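Local coordinates for chromatin structure-remodeling complex subunit RSC2 (Saccharomyces cerevisiae, PDB 4BB7), which serves as a subunit of the ATP-dependent RSC chromatin-remodelling complex, and includes here a BAH domain that binds histone H3, at residues G58-N63 with H95-L100; G30-L35 with V46-R51; V77-Y82 with G218-S223; R69-V74 with P172-H177. All coordinates share one frame; numbering follows the deposited sequence.

Interaction 1. Residues G58-N63 with H95-L100; sequences GKQWLN and HLVSNL
Leu-96 lies over one face of the Trp-61 indole although the two form a non-hydrogen-bonded antiparallel pair whose side chains set out in diverging directions. The pair joins strands 60-68 and 87-96, the latter an outermost strand of the six-stranded BAH-domain sheet. Leu-96 CG stands 4.2 Å from the centroid of the six-membered ring of Trp-61, 18° off its normal, which fits a CH-pi contact. Trp-53 on the adjoining strand 45-54 also meets this indole, its ring plane nearly parallel to that of Trp-61. With Trp-61 replaced by alanine, Leu-96 would probably lose the aromatic face it rests on and Trp-53 its ring partner. Next along, Leu-62 and His-95 exchange two backbone bonds, Leu-62 N to His-95 O and His-95 N to Leu-62 O, both 2.9 Å. Past the last bridge the chain turns into the 3-10 segment 97-99, yet Val-97 N still reaches Gln-60 O at 2.9 Å, almost straight at 176°. His-95 NE2 is held separately by Trp-66. Leu-62 CG sits between its backbone N and carbonyl carbon (chi1 59°), a setting that sends CD1 to His-95 CB and brings CD2 tip to tip with Leu-100 CD1, at 3.7 Å.

Interaction 2. Residues G30-L35 with V46-R51; sequences GDWALL and VGQIFR
The beta hairpin of strands 32-35 and 45-54 in the BAH-domain sheet brings Trp-32 against Gln-48, Ala-33 against Gly-47 and Leu-34 against Val-46. Ala-33 and Gly-47 make the hydrogen-bonded pair: Ala-33 N meets Gly-47 O at 2.8 Å, and Gly-47 N returns to Ala-33 O at 3.0 Å. A CB at Gly-47 would come close to Leu-35 CD1, at 3.6 Å. Farther toward the N terminus of segment 30-35, Ile-49 N binds Asp-31 O at 2.8 Å and Gly-30 N binds Ile-49 O at 2.6 Å, carrying the pairing outward.

On the face of Trp-32, Leu-34, Val-46 and Gln-48, the glutamine lies across the indole. Its CG is anti to the backbone N (chi1 180°) and the chain stays extended, so that CB comes within 3.9 Å of the centroid of the six-membered ring of Trp-32 in a CH-pi contact. Farther out the amide stacks over the same ring system, the two planes only 19° apart. This pose is fixed by a further bond: Gln-48 NE2 donates a hydrogen bond to Gly-30 O at 2.8 Å, approaching from well above the carbonyl plane while the oxygen lies in the amide plane. Tyr-67 and Tyr-105 meet Trp-32 edge-to-face.

The 123° between the N-to-C directions of the two short strand segments is consistent with strong twist; on the other edge of strand 45-54, Phe-50 and Arg-51 face Asn-63 in a classic beta bulge. The arrangement is that of a twisted antiparallel hairpin, in a BAH domain assigned to the SH3-like clan.

Interaction 3. Residues V77-Y82 with G218-S223; sequences VDRLFY and GEYATS
Arg-79 and Glu-219 run side by side and form a salt bridge whose two flat groups stand almost perpendicular, 89° apart. Arg-79 CG is anti to its own backbone N (chi1 -173°), and the chain stays extended to NE, which carries the guanidinium alongside the glutamate. NH1 of Arg-79 meets OE1 of Glu-219 at 2.8 Å, on the anti side of the carboxylate and tilted from both planes; NH2 adds only a weak bond to the same oxygen. Phe-139 gives Arg-79 a cation-pi partner as well.

Asp-78 turns its carboxylate toward Thr-222. Its chi1 of 64° tucks CG between the backbone N and carbonyl carbon, a setting that brings OD2 to Thr-222 OG1, from which it accepts a bond of 2.7 Å, while Tyr-220 CB packs 3.4 Å from OD2. Leu-80 supplies the apolar part, with CD2 placed 3.9 Å from Ala-221 CB.

Between these side chains the backbones bridge once, at Arg-79 and Tyr-220: Leu-80 N binds Glu-219 O at 2.7 Å, and Ala-221 N binds Asp-78 O at 2.9 Å. Tyr-220 also opens a type I turn to Ser-223.

Segment 218-223 belongs to the loop between strands 206-207 and 230-231, just beyond which Arg-232 binds Tyr-220 O and Ser-223 O, while segment 77-82 runs into strand 80-82, which pairs antiparallel with strand 166-172 through Phe-81 and Tyr-171.

Interaction 4. Residues R69-V74 with P172-H177; sequences RPEQTV and PSPIRH
Apolar contacts carry the meeting of Pro-70 and Glu-71 with Pro-174 and Ile-175. Pro-70 CB rests 4.0 Å from Pro-174 CG, and Glu-71 CB lies 3.8 Å from Ile-175 CG2. The isoleucine has CG1 between its backbone N and carbonyl carbon (chi1 58°), from where CD1 reaches to 3.8 Å from Thr-73 O. Replacing Ile-175 with alanine would probably open a gap beside Glu-71 CB and Thr-73 O and cost the loops much of their grip on each other.

Polar bonds shape each loop from within. Thr-73 OG1 donates to Pro-70 O at 2.8 Å, on a lone pair of that carbonyl, which also accepts Thr-73 N. In the partner loop, Ile-175 N reaches Ser-173 OG at 3.2 Å, an ST turn inside the type I turn 173-176. His-75 spans the two loops, bonding Thr-73 OG1 through ND1 and Ser-173 OG through NE2.

Charge plays its part elsewhere: Glu-71 OE2 pairs with Lys-43. With 200 Å² buried and direct polar bonds absent between the segments, the direct contact rests mainly on apolar fit, with His-75 supplying an indirect polar link and each loop stiffened by its own bonds and by prolines.

Overall arrangement
From the N terminus, interaction 2 closes first, joining strands 32-35 and 45-54 across ten residues. Interaction 1 follows in series, closing a loop from segment 58-63 to segment 95-100. Interactions 3 and 4 open inside that loop, at 77-82 and 69-74, and close far downstream, so both cross interaction 1; they also cross each other, since 172-177 precedes 218-223. Interactions 1 and 2 share one sheet and are linked where Asn-63 meets Phe-50 and Arg-51. Interactions 3 and 4, centres about 11 Å apart, touch where Phe-81 packs on Pro-70, and tie the later chain back to the BAH region on the other side of the chain's centre from interaction 2.

Interaction 1. Residues G58-N63 with H95-L100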
# COMPACT_ATOMS: atom_id res chain seq x y z
N GLY A 58 -8.71 -0.87 -12.80
CA GLY A 58 -7.95 -1.04 -14.03
C GLY A 58 -6.59 -0.38 -14.06
O GLY A 58 -5.75 -0.73 -14.90
N LYS A 59 -6.35 0.59 -13.18
CA LYS A 59 -5.04 1.23 -13.09
C LYS A 59 -3.96 0.19 -12.80
O LYS A 59 -4.21 -0.79 -12.09
CB LYS A 59 -5.03 2.32 -12.02
CG LYS A 59 -5.99 3.46 -12.27
CD LYS A 59 -5.77 4.60 -11.29
CE LYS A 59 -5.76 4.10 -9.86
NZ LYS A 59 -5.61 5.22 -8.89
N GLN A 60 -2.77 0.42 -13.33
CA GLN A 60 -1.67 -0.51 -13.12
C GLN A 60 -0.65 0.04 -12.13
O GLN A 60 -0.21 1.19 -12.23
CB GLN A 60 -1.00 -0.85 -14.45
CG GLN A 60 -1.98 -1.45 -15.45
CD GLN A 60 -1.41 -1.51 -16.84
OE1 GLN A 60 -0.45 -0.80 -17.16
NE2 GLN A 60 -1.98 -2.35 -17.68
N TRP A 61 -0.28 -0.79 -11.16
CA TRP A 61 0.60 -0.39 -10.08
C TRP A 61 1.91 -1.19 -10.06
O TRP A 61 2.04 -2.21 -10.73
CB TRP A 61 -0.11 -0.57 -8.74
CG TRP A 61 -1.14 0.47 -8.43
CD1 TRP A 61 -2.39 0.56 -8.96
CD2 TRP A 61 -1.01 1.55 -7.50
NE1 TRP A 61 -3.06 1.64 -8.43
CE2 TRP A 61 -2.23 2.26 -7.52
CE3 TRP A 61 0.01 1.99 -6.65
CZ2 TRP A 61 -2.46 3.39 -6.73
CZ3 TRP A 61 -0.21 3.11 -5.87
CH2 TRP A 61 -1.44 3.80 -5.92
N LEU A 62 2.85 -0.71 -9.26
CA LEU A 62 4.12 -1.39 -9.07
C LEU A 62 4.65 -1.14 -7.67
O LEU A 62 4.28 -0.16 -7.02
CB LEU A 62 5.14 -0.94 -10.12
CG LEU A 62 5.49 0.55 -10.19
CD1 LEU A 62 6.49 0.92 -9.10
CD2 LEU A 62 6.05 0.90 -11.56
N ASN A 63 5.52 -2.03 -7.21
CA ASN A 63 6.20 -1.82 -5.94
C ASN A 63 7.71 -1.75 -6.14
O ASN A 63 8.35 -2.73 -6.52
CB ASN A 63 5.84 -2.93 -4.95
CG ASN A 63 6.50 -2.74 -3.61
OD1 ASN A 63 7.65 -3.12 -3.41
ND2 ASN A 63 5.78 -2.14 -2.67
N HIS A 95 3.67 2.61 -6.58
CA HIS A 95 3.45 3.71 -7.51
C HIS A 95 2.45 3.34 -8.60
O HIS A 95 2.29 2.16 -8.93
CB HIS A 95 4.76 4.10 -8.20
CG HIS A 95 5.85 4.53 -7.26
ND1 HIS A 95 6.26 5.84 -7.16
CD2 HIS A 95 6.63 3.81 -6.42
CE1 HIS A 95 7.24 5.92 -6.28
NE2 HIS A 95 7.49 4.70 -5.81
N LEU A 96 1.77 4.34 -9.14
CA LEU A 96 1.06 4.18 -10.41
C LEU A 96 2.13 4.09 -11.49
O LEU A 96 3.05 4.90 -11.53
CB LEU A 96 0.16 5.39 -10.67
CG LEU A 96 -0.97 5.64 -9.67
CD1 LEU A 96 -1.68 6.96 -9.96
CD2 LEU A 96 -1.96 4.49 -9.69
N VAL A 97 2.02 3.09 -12.37
CA VAL A 97 3.04 2.88 -13.40
C VAL A 97 3.20 4.11 -14.30
O VAL A 97 4.19 4.24 -15.02
CB VAL A 97 2.76 1.63 -14.26
CG1 VAL A 97 2.66 0.40 -13.37
CG2 VAL A 97 1.49 1.81 -15.07
N SER A 98 2.24 5.02 -14.23
CA SER A 98 2.34 6.28 -14.94
C SER A 98 3.47 7.15 -14.38
O SER A 98 3.90 8.11 -15.02
CB SER A 98 1.01 7.03 -14.89
OG SER A 98 0.45 6.97 -13.59
N ASN A 99 3.96 6.80 -13.19
CA ASN A 99 5.07 7.53 -12.58
C ASN A 99 6.42 7.25 -13.23
O ASN A 99 7.33 8.07 -13.16
CB ASN A 99 5.16 7.23 -11.07
CG ASN A 99 3.97 7.75 -10.30
OD1 ASN A 99 3.24 8.62 -10.77
ND2 ASN A 99 3.77 7.22 -9.09
N LEU A 100 6.55 6.08 -13.85
CA LEU A 100 7.79 5.70 -14.53
C LEU A 100 8.14 6.72 -15.60
O LEU A 100 7.33 7.00 -16.49
CB LEU A 100 7.66 4.32 -15.16
CG LEU A 100 7.56 3.10 -14.24
CD1 LEU A 100 7.09 1.89 -15.02
CD2 LEU A 100 8.90 2.83 -13.56
O HOH W 1 -0.73 3.50 -13.89

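Interaction 2. Residues G30-L35 with V46-R51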
# COMPACT_ATOMS: atom_id res chain seq x y z
N GLY A 30 12.36 -6.68 -11.35
CA GLY A 30 13.80 -6.81 -11.30
C GLY A 30 14.47 -5.72 -12.10
O GLY A 30 15.70 -5.62 -12.13
N ASP A 31 13.66 -4.89 -12.74
CA ASP A 31 14.15 -3.79 -13.57
C ASP A 31 14.52 -2.56 -12.75
O ASP A 31 13.81 -2.21 -11.80
CB ASP A 31 13.10 -3.39 -14.60
CG ASP A 31 13.55 -3.64 -16.02
OD1 ASP A 31 14.76 -3.86 -16.23
OD2 ASP A 31 12.69 -3.60 -16.93
N TRP A 32 15.62 -1.92 -13.12
CA TRP A 32 15.98 -0.63 -12.53
C TRP A 32 15.34 0.49 -13.35
O TRP A 32 15.45 0.51 -14.57
CB TRP A 32 17.50 -0.46 -12.50
CG TRP A 32 18.22 -1.51 -11.72
CD1 TRP A 32 18.81 -2.63 -12.20
CD2 TRP A 32 18.42 -1.53 -10.30
NE1 TRP A 32 19.38 -3.36 -11.18
CE2 TRP A 32 19.15 -2.70 -10.00
CE3 TRP A 32 18.06 -0.67 -9.25
CZ2 TRP A 32 19.52 -3.03 -8.70
CZ3 TRP A 32 18.44 -1.01 -7.96
CH2 TRP A 32 19.16 -2.18 -7.69
N ALA A 33 14.68 1.43 -12.68
CA ALA A 33 14.04 2.52 -13.40
C ALA A 33 13.98 3.83 -12.61
O ALA A 33 14.39 3.89 -11.45
CB ALA A 33 12.64 2.12 -13.85
N LEU A 34 13.48 4.86 -13.27
CA LEU A 34 13.34 6.18 -12.68
C LEU A 34 11.86 6.50 -12.45
O LEU A 34 11.02 6.32 -13.34
CB LEU A 34 13.97 7.24 -13.59
CG LEU A 34 15.36 6.90 -14.13
CD1 LEU A 34 15.76 7.88 -15.23
CD2 LEU A 34 16.39 6.89 -13.01
N LEU A 35 11.55 6.98 -11.25
CA LEU A 35 10.17 7.33 -10.91
C LEU A 35 10.06 8.82 -10.65
O LEU A 35 10.96 9.42 -10.06
CB LEU A 35 9.70 6.53 -9.69
CG LEU A 35 9.47 5.04 -9.96
CD1 LEU A 35 9.61 4.22 -8.68
CD2 LEU A 35 8.12 4.81 -10.62
N VAL A 46 15.44 6.84 -7.96
CA VAL A 46 15.98 5.61 -8.51
C VAL A 46 15.39 4.43 -7.75
O VAL A 46 15.47 4.38 -6.52
CB VAL A 46 17.51 5.57 -8.44
CG1 VAL A 46 18.03 4.32 -9.12
CG2 VAL A 46 18.09 6.81 -9.10
N GLY A 47 14.79 3.49 -8.48
CA GLY A 47 14.17 2.34 -7.86
C GLY A 47 14.27 1.08 -8.70
O GLY A 47 14.61 1.13 -9.88
N GLN A 48 13.97 -0.06 -8.09
CA GLN A 48 13.91 -1.33 -8.80
C GLN A 48 12.53 -1.96 -8.62
O GLN A 48 12.02 -2.03 -7.50
CB GLN A 48 14.99 -2.29 -8.31
CG GLN A 48 14.97 -3.64 -9.01
CD GLN A 48 16.10 -4.55 -8.58
OE1 GLN A 48 16.59 -4.47 -7.45
NE2 GLN A 48 16.52 -5.44 -9.47
N ILE A 49 11.93 -2.42 -9.71
CA ILE A 49 10.59 -2.99 -9.67
C ILE A 49 10.53 -4.38 -9.02
O ILE A 49 11.08 -5.34 -9.54
CB ILE A 49 9.97 -3.06 -11.07
CG1 ILE A 49 9.93 -1.66 -11.69
CG2 ILE A 49 8.58 -3.67 -11.01
CD1 ILE A 49 9.60 -1.64 -13.16
N PHE A 50 9.85 -4.47 -7.88
CA PHE A 50 9.71 -5.74 -7.18
C PHE A 50 8.44 -6.50 -7.55
O PHE A 50 8.40 -7.73 -7.48
CB PHE A 50 9.77 -5.54 -5.66
CG PHE A 50 11.16 -5.59 -5.09
CD1 PHE A 50 12.08 -4.59 -5.37
CD2 PHE A 50 11.54 -6.64 -4.26
CE1 PHE A 50 13.36 -4.64 -4.84
CE2 PHE A 50 12.81 -6.69 -3.73
CZ PHE A 50 13.73 -5.69 -4.02
N ARG A 51 7.39 -5.77 -7.93
CA ARG A 51 6.16 -6.42 -8.37
C ARG A 51 5.21 -5.46 -9.08
O ARG A 51 5.28 -4.25 -8.89
CB ARG A 51 5.45 -7.12 -7.20
CG ARG A 51 4.56 -6.21 -6.37
CD ARG A 51 3.85 -6.98 -5.27
NE ARG A 51 2.86 -6.14 -4.58
CZ ARG A 51 3.13 -5.41 -3.50
NH1 ARG A 51 4.36 -5.41 -2.99
NH2 ARG A 51 2.17 -4.68 -2.94

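Interaction 3. Residues V77-Y82 with G218-S223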
# COMPACT_ATOMS: atom_id res chain seq x y z
N VAL A 77 29.61 15.47 7.41
CA VAL A 77 29.90 16.49 6.42
C VAL A 77 31.12 16.14 5.57
O VAL A 77 31.28 16.64 4.46
CB VAL A 77 30.13 17.85 7.10
CG1 VAL A 77 31.43 17.82 7.90
CG2 VAL A 77 30.16 18.96 6.07
N ASP A 78 31.97 15.26 6.09
CA ASP A 78 33.19 14.91 5.38
C ASP A 78 33.06 13.59 4.62
O ASP A 78 34.07 13.01 4.20
CB ASP A 78 34.39 14.87 6.33
CG ASP A 78 34.27 13.80 7.39
OD1 ASP A 78 33.14 13.60 7.90
OD2 ASP A 78 35.29 13.16 7.71
N ARG A 79 31.83 13.12 4.43
CA ARG A 79 31.61 11.89 3.67
C ARG A 79 31.84 12.10 2.17
O ARG A 79 31.48 13.13 1.61
CB ARG A 79 30.22 11.32 3.93
CG ARG A 79 30.00 9.95 3.28
CD ARG A 79 28.88 9.15 3.94
NE ARG A 79 28.73 7.83 3.33
CZ ARG A 79 29.11 6.69 3.90
NH1 ARG A 79 29.66 6.69 5.11
NH2 ARG A 79 28.94 5.54 3.26
N LEU A 80 32.45 11.10 1.53
CA LEU A 80 32.71 11.15 0.10
C LEU A 80 31.77 10.22 -0.65
O LEU A 80 31.25 9.26 -0.07
CB LEU A 80 34.16 10.77 -0.19
CG LEU A 80 35.22 11.71 0.38
CD1 LEU A 80 36.62 11.14 0.20
CD2 LEU A 80 35.09 13.09 -0.26
N PHE A 81 31.56 10.50 -1.93
CA PHE A 81 30.63 9.73 -2.74
C PHE A 81 31.17 9.54 -4.15
O PHE A 81 31.91 10.38 -4.65
CB PHE A 81 29.27 10.44 -2.83
CG PHE A 81 28.61 10.66 -1.51
CD1 PHE A 81 27.83 9.66 -0.93
CD2 PHE A 81 28.74 11.86 -0.84
CE1 PHE A 81 27.22 9.86 0.29
CE2 PHE A 81 28.12 12.07 0.38
CZ PHE A 81 27.36 11.07 0.95
N TYR A 82 30.79 8.44 -4.79
CA TYR A 82 31.14 8.23 -6.19
C TYR A 82 30.26 9.11 -7.05
O TYR A 82 29.20 9.56 -6.62
CB TYR A 82 30.97 6.77 -6.58
CG TYR A 82 31.77 5.81 -5.73
CD1 TYR A 82 33.14 5.64 -5.94
CD2 TYR A 82 31.17 5.10 -4.70
CE1 TYR A 82 33.88 4.77 -5.16
CE2 TYR A 82 31.90 4.22 -3.92
CZ TYR A 82 33.25 4.07 -4.15
OH TYR A 82 33.98 3.20 -3.36
N GLY A 218 37.25 4.04 2.13
CA GLY A 218 37.44 5.41 1.68
C GLY A 218 36.17 6.22 1.82
O GLY A 218 35.68 6.80 0.85
N GLU A 219 35.62 6.25 3.03
CA GLU A 219 34.33 6.90 3.26
C GLU A 219 34.46 8.39 3.52
O GLU A 219 33.59 9.17 3.12
CB GLU A 219 33.58 6.22 4.41
CG GLU A 219 33.37 4.73 4.22
CD GLU A 219 32.48 4.11 5.29
OE1 GLU A 219 31.28 4.44 5.31
OE2 GLU A 219 32.99 3.30 6.09
N TYR A 220 35.55 8.79 4.17
CA TYR A 220 35.68 10.16 4.66
C TYR A 220 36.95 10.88 4.20
O TYR A 220 38.01 10.27 4.06
CB TYR A 220 35.58 10.17 6.19
CG TYR A 220 34.41 9.37 6.71
CD1 TYR A 220 33.11 9.83 6.55
CD2 TYR A 220 34.59 8.14 7.33
CE1 TYR A 220 32.03 9.11 7.01
CE2 TYR A 220 33.51 7.40 7.80
CZ TYR A 220 32.23 7.89 7.63
OH TYR A 220 31.14 7.18 8.08
N ALA A 221 36.82 12.18 3.97
CA ALA A 221 37.90 12.99 3.39
C ALA A 221 38.99 13.34 4.40
O ALA A 221 40.06 13.82 4.02
CB ALA A 221 37.32 14.26 2.78
N THR A 222 38.73 13.09 5.68
CA THR A 222 39.64 13.49 6.74
C THR A 222 40.42 12.32 7.30
O THR A 222 41.25 12.49 8.20
CB THR A 222 38.87 14.16 7.89
OG1 THR A 222 37.89 13.26 8.39
CG2 THR A 222 38.18 15.42 7.40
N SER A 223 40.16 11.13 6.78
CA SER A 223 40.86 9.93 7.22
C SER A 223 42.31 9.97 6.79
O SER A 223 42.63 10.47 5.71
CB SER A 223 40.19 8.68 6.64
OG SER A 223 38.82 8.61 7.01

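Interaction 4. Residues R69-V74 with P172-H177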
# COMPACT_ATOMS: atom_id res chain seq x y z
N ARG A 69 19.78 9.34 -3.22
CA ARG A 69 20.99 10.00 -3.68
C ARG A 69 21.61 10.65 -2.45
O ARG A 69 20.92 10.86 -1.45
CB ARG A 69 20.69 11.05 -4.74
CG ARG A 69 19.83 10.56 -5.90
CD ARG A 69 19.54 11.70 -6.85
NE ARG A 69 18.59 11.35 -7.90
CZ ARG A 69 18.92 11.10 -9.16
NH1 ARG A 69 20.19 11.16 -9.54
NH2 ARG A 69 17.99 10.79 -10.04
N PRO A 70 22.91 10.99 -2.51
CA PRO A 70 23.62 11.56 -1.36
C PRO A 70 22.88 12.74 -0.72
O PRO A 70 22.70 12.76 0.50
CB PRO A 70 24.94 12.04 -1.98
CG PRO A 70 25.15 11.13 -3.15
CD PRO A 70 23.78 10.86 -3.70
N GLU A 71 22.47 13.70 -1.54
CA GLU A 71 21.80 14.89 -1.02
C GLU A 71 20.53 14.55 -0.24
O GLU A 71 19.98 15.39 0.46
CB GLU A 71 21.45 15.85 -2.17
CG GLU A 71 20.53 15.25 -3.22
CD GLU A 71 21.28 14.65 -4.40
OE1 GLU A 71 22.47 14.29 -4.24
OE2 GLU A 71 20.68 14.55 -5.50
N GLN A 72 20.08 13.31 -0.38
CA GLN A 72 18.83 12.89 0.26
C GLN A 72 19.06 12.15 1.58
O GLN A 72 18.10 11.71 2.21
CB GLN A 72 18.02 12.02 -0.70
CG GLN A 72 17.44 12.78 -1.89
CD GLN A 72 16.87 11.86 -2.95
OE1 GLN A 72 17.34 10.74 -3.15
NE2 GLN A 72 15.84 12.34 -3.64
N THR A 73 20.31 12.04 1.99
CA THR A 73 20.63 11.31 3.22
C THR A 73 21.22 12.19 4.32
O THR A 73 21.62 13.34 4.08
CB THR A 73 21.62 10.15 2.96
OG1 THR A 73 22.80 10.66 2.34
CG2 THR A 73 20.99 9.09 2.07
N VAL A 74 21.26 11.65 5.53
CA VAL A 74 21.95 12.29 6.64
C VAL A 74 23.31 11.62 6.81
O VAL A 74 23.39 10.40 6.98
CB VAL A 74 21.14 12.16 7.94
CG1 VAL A 74 21.91 12.74 9.10
CG2 VAL A 74 19.79 12.84 7.79
N PRO A 172 33.17 15.33 -2.77
CA PRO A 172 32.67 15.88 -1.51
C PRO A 172 31.15 16.04 -1.54
O PRO A 172 30.57 16.22 -2.61
CB PRO A 172 33.34 17.26 -1.45
CG PRO A 172 33.58 17.61 -2.87
CD PRO A 172 33.94 16.32 -3.54
N SER A 173 30.53 15.97 -0.37
CA SER A 173 29.08 16.02 -0.25
C SER A 173 28.48 17.22 -0.97
O SER A 173 29.00 18.33 -0.87
CB SER A 173 28.67 16.06 1.22
OG SER A 173 27.27 16.22 1.35
N PRO A 174 27.37 16.99 -1.68
CA PRO A 174 26.65 18.05 -2.39
C PRO A 174 25.89 18.96 -1.42
O PRO A 174 25.47 20.05 -1.82
CB PRO A 174 25.67 17.27 -3.27
CG PRO A 174 25.42 16.02 -2.52
CD PRO A 174 26.73 15.68 -1.85
N ILE A 175 25.71 18.53 -0.17
CA ILE A 175 25.01 19.35 0.82
C ILE A 175 25.92 19.78 1.97
O ILE A 175 25.45 20.15 3.04
CB ILE A 175 23.76 18.64 1.39
CG1 ILE A 175 24.13 17.30 2.03
CG2 ILE A 175 22.70 18.46 0.31
CD1 ILE A 175 22.94 16.56 2.62
N ARG A 176 27.23 19.72 1.74
CA ARG A 176 28.18 20.17 2.75
C ARG A 176 27.86 21.61 3.16
O ARG A 176 28.11 22.01 4.29
CB ARG A 176 29.61 20.08 2.21
CG ARG A 176 29.79 20.75 0.86
CD ARG A 176 31.23 20.69 0.39
NE ARG A 176 31.33 21.06 -1.02
CZ ARG A 176 32.48 21.22 -1.67
NH1 ARG A 176 33.63 21.04 -1.04
NH2 ARG A 176 32.48 21.55 -2.96
N HIS A 177 27.29 22.37 2.22
CA HIS A 177 26.99 23.78 2.46
C HIS A 177 25.88 23.98 3.48
O HIS A 177 25.56 25.12 3.83
CB HIS A 177 26.64 24.49 1.15
CG HIS A 177 25.29 24.13 0.61
ND1 HIS A 177 24.94 22.84 0.27
CD2 HIS A 177 24.20 24.89 0.34
CE1 HIS A 177 23.70 22.82 -0.18
NE2 HIS A 177 23.23 24.05 -0.15